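PDB 3H35: DUF4393 domain-containing protein from Alcanivorax borkumensis, which is of unknown function but, as a member of the abortive infection alpha family, may take part in bacterial defence against phage. Local coordinates for residues G68-L73 with T161-P166; Y89-A94 with D104-Y109; S122-S127 with I157-L162. One frame throughout, in Å; residues are numbered along the deposited sequence.

Contact 1 (G68-L73 with T161-P166); sequences GSAFAL and TLRISP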
# COMPACT_ATOMS: atom_id res chain seq x y z
N GLY A 68 -1.14 23.09 -2.20
CA GLY A 68 -2.05 22.98 -1.08
C GLY A 68 -3.53 22.89 -1.47
O GLY A 68 -4.36 22.70 -0.62
N SER A 69 -3.86 22.99 -2.75
CA SER A 69 -5.25 22.88 -3.18
C SER A 69 -5.89 21.56 -2.75
O SER A 69 -5.24 20.51 -2.77
CB SER A 69 -5.35 23.00 -4.69
OG SER A 69 -4.79 24.22 -5.11
N ALA A 70 -7.15 21.64 -2.32
CA ALA A 70 -7.89 20.51 -1.80
C ALA A 70 -9.01 20.17 -2.79
O ALA A 70 -9.65 21.07 -3.34
CB ALA A 70 -8.45 20.85 -0.40
N PHE A 71 -9.23 18.87 -3.04
CA PHE A 71 -10.31 18.45 -3.94
C PHE A 71 -11.30 17.51 -3.28
O PHE A 71 -10.98 16.91 -2.25
CB PHE A 71 -9.73 17.83 -5.22
CG PHE A 71 -8.94 18.81 -6.04
CD1 PHE A 71 -9.57 19.62 -6.96
CD2 PHE A 71 -7.56 18.95 -5.84
CE1 PHE A 71 -8.84 20.55 -7.73
CE2 PHE A 71 -6.81 19.89 -6.58
CZ PHE A 71 -7.45 20.69 -7.53
N ALA A 72 -12.49 17.40 -3.85
CA ALA A 72 -13.50 16.47 -3.36
C ALA A 72 -13.03 15.04 -3.59
O ALA A 72 -12.47 14.70 -4.64
CB ALA A 72 -14.87 16.71 -4.04
N LEU A 73 -13.24 14.20 -2.59
CA LEU A 73 -12.88 12.81 -2.63
C LEU A 73 -14.05 11.99 -2.14
O LEU A 73 -14.60 12.26 -1.09
CB LEU A 73 -11.68 12.58 -1.69
CG LEU A 73 -10.97 11.22 -1.73
CD1 LEU A 73 -10.41 10.97 -3.15
CD2 LEU A 73 -9.86 11.20 -0.68
N THR A 161 -11.74 14.84 1.68
CA THR A 161 -10.99 15.86 0.99
C THR A 161 -9.58 15.36 0.64
O THR A 161 -8.86 14.84 1.50
CB THR A 161 -10.91 17.10 1.86
OG1 THR A 161 -12.25 17.49 2.24
CG2 THR A 161 -10.21 18.23 1.09
N LEU A 162 -9.19 15.50 -0.63
CA LEU A 162 -7.90 15.02 -1.11
C LEU A 162 -6.91 16.13 -0.98
O LEU A 162 -7.19 17.23 -1.42
CB LEU A 162 -8.00 14.62 -2.58
CG LEU A 162 -6.75 14.14 -3.33
CD1 LEU A 162 -6.28 12.78 -2.73
CD2 LEU A 162 -7.08 14.04 -4.85
N ARG A 163 -5.75 15.84 -0.41
CA ARG A 163 -4.63 16.79 -0.33
C ARG A 163 -3.30 16.10 -0.50
O ARG A 163 -3.21 14.92 -0.27
CB ARG A 163 -4.54 17.42 1.05
CG ARG A 163 -5.77 18.07 1.50
CD ARG A 163 -5.62 18.34 2.98
NE ARG A 163 -6.94 18.68 3.45
CZ ARG A 163 -7.49 19.87 3.30
NH1 ARG A 163 -6.82 20.86 2.73
NH2 ARG A 163 -8.72 20.05 3.72
N ILE A 164 -2.26 16.87 -0.81
CA ILE A 164 -0.89 16.39 -0.81
C ILE A 164 -0.48 16.03 0.62
O ILE A 164 -0.88 16.68 1.56
CB ILE A 164 0.09 17.44 -1.42
CG1 ILE A 164 1.41 16.77 -1.82
CG2 ILE A 164 0.40 18.61 -0.43
CD1 ILE A 164 2.18 17.58 -2.83
N SER A 165 0.29 14.96 0.75
CA SER A 165 0.83 14.52 2.05
C SER A 165 2.17 15.23 2.31
O SER A 165 2.78 15.75 1.39
CB SER A 165 1.08 13.02 2.03
OG SER A 165 2.23 12.68 1.26
N PRO A 166 2.64 15.21 3.56
CA PRO A 166 4.00 15.67 3.91
C PRO A 166 5.09 15.01 3.08
O PRO A 166 6.08 15.64 2.72
CB PRO A 166 4.14 15.23 5.37
CG PRO A 166 2.77 15.20 5.89
CD PRO A 166 1.91 14.73 4.73
O HOH W 1 -3.80 20.99 1.54
O HOH W 2 -2.92 19.69 -1.50
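The carbonyl O of Phe71 is approached by two groups of Thr161-Leu162. Leu162 N donates a nearly straight hydrogen bond to it (2.8 Å, 172° at the hydrogen), while Thr161 CA brings a CA-H...O contact of 3.4 Å to the same Phe71 O. The bond is returned from Phe71 N to Leu162 O at 3.1 Å; Ala70 CA adds a weaker C-H contact to Leu162 O. Phe71 and Leu162 thus form a hydrogen-bonded pair and Ala72 and Thr161 a non-hydrogen-bonded one, the standard alternation of antiparallel strands. The pairing joins strand 71-77 to strand 156-164, the two central strands of a four-stranded antiparallel sheet with strands in the order 87-91, 71-77, 156-164, 119-123. Before Phe71 in the chain, where the sheet pairing gives out, water takes over: one water accepts a hydrogen bond from Ile164 N and donates to Ser69 O, and another links Gly68 O to Arg163 NH1. Ala70 CB sits where two side chains converge. Thr161 CG2, placed anti to the backbone N, presses on it at 3.5 Å, a tight fit for two methyl groups. Ala70 CB also lies over one face of the Arg163 guanidinium, 3.5 Å from Arg163 NH1. Arg163 NE turns to Ser122 OG on the neighbouring strand. On the side of the sheet bearing Phe71 and Leu162, their CB atoms are in apolar contact, Leu162 CB also meets Leu73 CB at 4.3 Å, and Leu65 of helix 56-65 packs on both Phe71 and Leu162.

Contact 2 (Y89-A94 with D104-Y109); sequences YRYSNA and DFIALY. With EDO (1,2-ethanediol), chain D.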
# COMPACT_ATOMS: atom_id res chain seq x y z
N TYR A 89 -11.97 1.96 -2.54
CA TYR A 89 -12.05 2.59 -3.82
C TYR A 89 -12.14 4.07 -3.56
O TYR A 89 -12.76 4.49 -2.60
CB TYR A 89 -13.32 2.15 -4.57
CG TYR A 89 -13.45 2.61 -6.02
CD1 TYR A 89 -12.93 1.85 -7.04
CD2 TYR A 89 -14.17 3.78 -6.37
CE1 TYR A 89 -13.07 2.22 -8.35
CE2 TYR A 89 -14.29 4.16 -7.72
CZ TYR A 89 -13.74 3.36 -8.67
OH TYR A 89 -13.83 3.66 -10.01
N ARG A 90 -11.51 4.85 -4.41
CA ARG A 90 -11.53 6.29 -4.25
C ARG A 90 -11.76 6.95 -5.59
O ARG A 90 -11.29 6.46 -6.60
CB ARG A 90 -10.29 6.80 -3.58
CG ARG A 90 -10.34 6.58 -2.10
CD ARG A 90 -9.15 7.15 -1.34
NE ARG A 90 -9.57 7.48 0.03
CZ ARG A 90 -8.85 7.29 1.13
NH1 ARG A 90 -7.65 6.71 1.06
NH2 ARG A 90 -9.35 7.65 2.30
N TYR A 91 -12.51 8.05 -5.57
CA TYR A 91 -12.92 8.76 -6.77
C TYR A 91 -12.84 10.26 -6.53
O TYR A 91 -13.07 10.73 -5.44
CB TYR A 91 -14.34 8.33 -7.20
CG TYR A 91 -14.75 8.88 -8.55
CD1 TYR A 91 -14.47 8.19 -9.73
CD2 TYR A 91 -15.38 10.12 -8.64
CE1 TYR A 91 -14.82 8.71 -10.97
CE2 TYR A 91 -15.73 10.66 -9.88
CZ TYR A 91 -15.45 9.95 -11.04
OH TYR A 91 -15.79 10.50 -12.27
N SER A 92 -12.51 11.01 -7.56
CA SER A 92 -12.47 12.45 -7.42
C SER A 92 -12.70 13.04 -8.77
O SER A 92 -12.51 12.33 -9.77
CB SER A 92 -11.11 12.91 -6.88
OG SER A 92 -11.04 14.32 -6.79
N ASN A 93 -13.10 14.31 -8.82
CA ASN A 93 -13.14 15.07 -10.07
C ASN A 93 -11.93 15.99 -10.24
O ASN A 93 -11.90 16.78 -11.16
CB ASN A 93 -14.48 15.84 -10.23
CG ASN A 93 -14.72 16.86 -9.15
OD1 ASN A 93 -14.13 16.78 -8.07
ND2 ASN A 93 -15.60 17.82 -9.42
N ALA A 94 -10.93 15.84 -9.37
CA ALA A 94 -9.71 16.66 -9.43
C ALA A 94 -9.02 16.51 -10.80
O ALA A 94 -8.33 17.40 -11.23
CB ALA A 94 -8.74 16.27 -8.31
N ASP A 104 -11.08 8.40 -17.06
CA ASP A 104 -11.59 7.06 -16.77
C ASP A 104 -10.70 6.28 -15.77
O ASP A 104 -11.18 5.37 -15.13
CB ASP A 104 -11.69 6.24 -18.06
CG ASP A 104 -12.85 6.65 -18.93
OD1 ASP A 104 -13.61 7.60 -18.59
OD2 ASP A 104 -13.00 6.00 -19.99
N PHE A 105 -9.42 6.65 -15.66
CA PHE A 105 -8.49 5.98 -14.77
C PHE A 105 -8.30 6.68 -13.41
O PHE A 105 -7.32 6.40 -12.71
CB PHE A 105 -7.13 5.87 -15.46
CG PHE A 105 -7.18 5.25 -16.83
CD1 PHE A 105 -8.12 4.28 -17.17
CD2 PHE A 105 -6.25 5.64 -17.81
CE1 PHE A 105 -8.17 3.72 -18.45
CE2 PHE A 105 -6.30 5.11 -19.10
CZ PHE A 105 -7.26 4.12 -19.41
N ILE A 106 -9.16 7.64 -13.07
CA ILE A 106 -8.93 8.41 -11.87
C ILE A 106 -8.82 7.50 -10.60
O ILE A 106 -7.90 7.66 -9.78
CB ILE A 106 -9.99 9.53 -11.72
CG1 ILE A 106 -9.67 10.45 -10.54
CG2 ILE A 106 -11.45 8.92 -11.58
CD1 ILE A 106 -8.30 11.17 -10.55
N ALA A 107 -9.70 6.50 -10.49
CA ALA A 107 -9.63 5.61 -9.34
C ALA A 107 -8.31 4.83 -9.29
O ALA A 107 -7.70 4.72 -8.21
CB ALA A 107 -10.87 4.68 -9.27
N LEU A 108 -7.83 4.35 -10.43
CA LEU A 108 -6.51 3.72 -10.50
C LEU A 108 -5.40 4.67 -10.09
O LEU A 108 -4.49 4.31 -9.32
CB LEU A 108 -6.20 3.22 -11.91
CG LEU A 108 -6.82 1.89 -12.32
CD1 LEU A 108 -6.86 1.79 -13.90
CD2 LEU A 108 -6.05 0.71 -11.65
N TYR A 109 -5.50 5.91 -10.59
CA TYR A 109 -4.48 6.91 -10.26
C TYR A 109 -4.46 7.18 -8.78
O TYR A 109 -3.40 7.30 -8.17
CB TYR A 109 -4.75 8.21 -10.99
CG TYR A 109 -4.64 8.15 -12.50
CD1 TYR A 109 -3.84 7.18 -13.15
CD2 TYR A 109 -5.31 9.08 -13.30
CE1 TYR A 109 -3.73 7.15 -14.53
CE2 TYR A 109 -5.20 9.06 -14.72
CZ TYR A 109 -4.41 8.10 -15.32
OH TYR A 109 -4.27 8.09 -16.70
C1 EDO D . -7.68 4.10 -2.99
O1 EDO D . -8.02 2.81 -3.53
C2 EDO D . -6.71 4.01 -1.84
O2 EDO D . -7.00 5.06 -0.93
O HOH W 3 -12.07 5.59 -12.20
O HOH W 4 -9.26 3.97 -6.05
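The rings of Tyr89 and Tyr91 each receive an aliphatic group of helix 106-115 at an oblique angle. This is helix-on-sheet packing: the N-terminal turn of helix 106-115 is laid against outer strand 87-91 of the antiparallel sheet. Ala107 CB lies against the phenol end of Tyr89, and the 3.2 Å to CZ is so short that its exact value is doubtful; Ile106 CG2 comes to 3.4 Å from CE1 of Tyr91. A water lies over one face of the Tyr89 ring, displaced toward its rim, and Phe141 of helix 139-151 meets the Tyr91 ring. At the edge of the Arg90 guanidinium, NH1 donates a 2.7 Å hydrogen bond to O2 of an ethanediol, probably from the crystallisation liquor; NH2 is salt-bridged to Glu160 and to Glu86 of the second subunit, and Phe114 makes a cation-pi contact. Both tyrosines carry CG anti to the backbone N (chi1 -173° for Tyr89), which brings their rings toward the helix, and the Tyr91 and Ile106 side chains cross at about a right angle. Between the tyrosines, Arg90 O is in a CA-H...O contact with Ala107 CA. Two waters complete the junction. One accepts from Ala107 N and donates to Asp104 O, with a weak link to Tyr89 OH; the other accepts from Arg90 N and donates to Ala107 O at 2.8 Å. Leu167 of the third subunit packs on both Tyr89 and Ala107. Farther along, Ile106 CG1 touches Ser92 O, and Ser92 OG, also bonded to Ala72 O, accepts from Ala94 N at 3.0 Å to make an ST turn.

Contact 3 (S122-S127 with I157-L162); sequences SDFTES and IRRETL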
# COMPACT_ATOMS: atom_id res chain seq x y z
N SER A 122 -8.69 13.78 4.18
CA SER A 122 -9.17 14.35 5.44
C SER A 122 -10.66 14.49 5.32
O SER A 122 -11.27 14.06 4.32
CB SER A 122 -8.50 15.70 5.71
OG SER A 122 -8.78 16.65 4.67
N ASP A 123 -11.26 15.08 6.34
CA ASP A 123 -12.72 15.15 6.40
C ASP A 123 -13.34 16.03 5.34
O ASP A 123 -12.70 16.92 4.77
CB ASP A 123 -13.19 15.70 7.74
CG ASP A 123 -13.21 14.66 8.82
OD1 ASP A 123 -12.74 13.52 8.59
OD2 ASP A 123 -13.70 15.01 9.92
N PHE A 124 -14.64 15.77 5.18
CA PHE A 124 -15.53 16.51 4.33
C PHE A 124 -15.22 17.99 4.37
O PHE A 124 -14.97 18.52 5.44
CB PHE A 124 -16.95 16.26 4.87
CG PHE A 124 -17.99 17.12 4.28
CD1 PHE A 124 -18.48 16.86 3.02
CD2 PHE A 124 -18.53 18.17 5.00
CE1 PHE A 124 -19.48 17.65 2.46
CE2 PHE A 124 -19.52 18.96 4.47
CZ PHE A 124 -19.99 18.71 3.18
N THR A 125 -15.24 18.65 3.22
CA THR A 125 -15.15 20.12 3.17
C THR A 125 -16.44 20.70 2.62
O THR A 125 -16.82 20.43 1.48
CB THR A 125 -13.95 20.59 2.31
OG1 THR A 125 -12.77 20.04 2.87
CG2 THR A 125 -13.85 22.13 2.28
N GLU A 126 -17.11 21.51 3.44
CA GLU A 126 -18.44 22.03 3.12
C GLU A 126 -18.46 22.75 1.78
O GLU A 126 -19.42 22.64 1.02
CB GLU A 126 -18.96 22.93 4.26
CG GLU A 126 -20.35 23.59 3.99
CD GLU A 126 -21.45 22.60 3.59
OE1 GLU A 126 -21.52 21.52 4.19
OE2 GLU A 126 -22.24 22.89 2.67
N SER A 127 -17.39 23.47 1.47
CA SER A 127 -17.32 24.27 0.25
C SER A 127 -17.20 23.42 -1.01
O SER A 127 -17.48 23.89 -2.10
CB SER A 127 -16.14 25.24 0.33
OG SER A 127 -14.95 24.49 0.25
N ILE A 157 -20.36 5.24 1.08
CA ILE A 157 -19.65 6.40 0.55
C ILE A 157 -19.36 7.31 1.70
O ILE A 157 -20.24 7.62 2.49
CB ILE A 157 -20.48 7.24 -0.40
CG1 ILE A 157 -20.97 6.38 -1.58
CG2 ILE A 157 -19.64 8.45 -0.90
CD1 ILE A 157 -21.81 7.11 -2.61
N ARG A 158 -18.12 7.77 1.77
CA ARG A 158 -17.79 8.84 2.66
C ARG A 158 -17.17 9.97 1.89
O ARG A 158 -16.22 9.75 1.13
CB ARG A 158 -16.83 8.37 3.75
CG ARG A 158 -16.62 9.42 4.80
CD ARG A 158 -15.85 8.85 6.01
NE ARG A 158 -15.79 9.79 7.13
CZ ARG A 158 -14.75 10.57 7.43
NH1 ARG A 158 -14.80 11.38 8.49
NH2 ARG A 158 -13.64 10.54 6.71
N ARG A 159 -17.70 11.16 2.10
CA ARG A 159 -17.18 12.36 1.51
C ARG A 159 -15.96 12.84 2.29
O ARG A 159 -16.01 13.09 3.48
CB ARG A 159 -18.23 13.46 1.45
CG ARG A 159 -19.40 13.17 0.50
CD ARG A 159 -20.49 14.18 0.73
NE ARG A 159 -21.49 14.17 -0.33
CZ ARG A 159 -22.45 15.07 -0.44
NH1 ARG A 159 -22.56 16.07 0.44
NH2 ARG A 159 -23.29 14.99 -1.45
N GLU A 160 -14.85 12.96 1.57
CA GLU A 160 -13.59 13.35 2.15
C GLU A 160 -12.92 14.43 1.27
O GLU A 160 -13.48 14.88 0.26
CB GLU A 160 -12.73 12.09 2.32
CG GLU A 160 -13.36 11.05 3.27
CD GLU A 160 -12.51 9.81 3.49
OE1 GLU A 160 -11.72 9.43 2.60
OE2 GLU A 160 -12.63 9.21 4.57
N THR A 161 -11.74 14.84 1.68
CA THR A 161 -10.99 15.86 0.99
C THR A 161 -9.58 15.36 0.64
O THR A 161 -8.86 14.84 1.50
CB THR A 161 -10.91 17.10 1.86
OG1 THR A 161 -12.25 17.49 2.24
CG2 THR A 161 -10.21 18.23 1.09
N LEU A 162 -9.19 15.50 -0.63
CA LEU A 162 -7.90 15.02 -1.11
C LEU A 162 -6.91 16.13 -0.98
O LEU A 162 -7.19 17.23 -1.42
CB LEU A 162 -8.00 14.62 -2.58
CG LEU A 162 -6.75 14.14 -3.33
CD1 LEU A 162 -6.28 12.78 -2.73
CD2 LEU A 162 -7.08 14.04 -4.85
O HOH W 5 -15.66 13.24 6.39
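Thr161 OG1 donates to Asp123 O at 2.6 Å, from above the carbonyl plane, and lies 2.7 Å from Thr125 OG1, the proton of that second bond remaining unassigned. The chi1 of -54° at Thr161 sets OG1 anti to its carbonyl carbon, facing the loop that follows strand 119-123. On the backbone, Ser122 and Thr161 exchange both bonds of a hydrogen-bonded antiparallel pair, with Ser122 N to Thr161 O at 2.9 Å. Beyond them the strands part, and a water accepts from Phe124 N and donates to Arg159 O. Phe124 lies alongside Arg159, ring and guanidinium planes only 11° apart, and Arg159 CB touches the ring edge at CD1 (3.8 Å). Glu136 holds Arg159 NH2, while Tyr132 reaches both Thr125 N and Glu160 O from helix 129-137. Asp123, Arg158 and Glu160 form a salt-bridge network: Arg158 NH1 meets Asp123 OD1 at 3.0 Å, from above the carboxylate plane, and Arg158 NH2 meets Glu160 OE2 at 2.7 Å, in the guanidinium plane. Glu160 in turn is held by Thr75, Tyr77 and Arg90. Arg158 between the two carboxylates, with Arg90 also at Glu160, probably offsets their repulsion and favours the ionised forms.

From the N terminus, after helices 42-52 and 56-65, the chain lays down strand 71-77, half of contact 1, which stays unclosed until strand 156-164 returns, so contact 1 shuts the longest of the three loops. Nested within it, contact 2 closes a short excursion, running from strand 87-91 through helix 94-98 to helix 106-115. Contact 3 opens only afterwards, at the end of strand 119-123, and closes on strand 156-164, sharing Thr161 and Leu162 with contact 1. Contacts 2 and 3 are therefore in series. Contacts 1 and 3 join strand 156-164 to its two neighbours, 71-77 and 119-123, and contact 2 sets helix 106-115 on outer strand 87-91; Leu73 O to Glu160 N and the Arg90-Glu160 salt bridge stitch neighbouring contacts together.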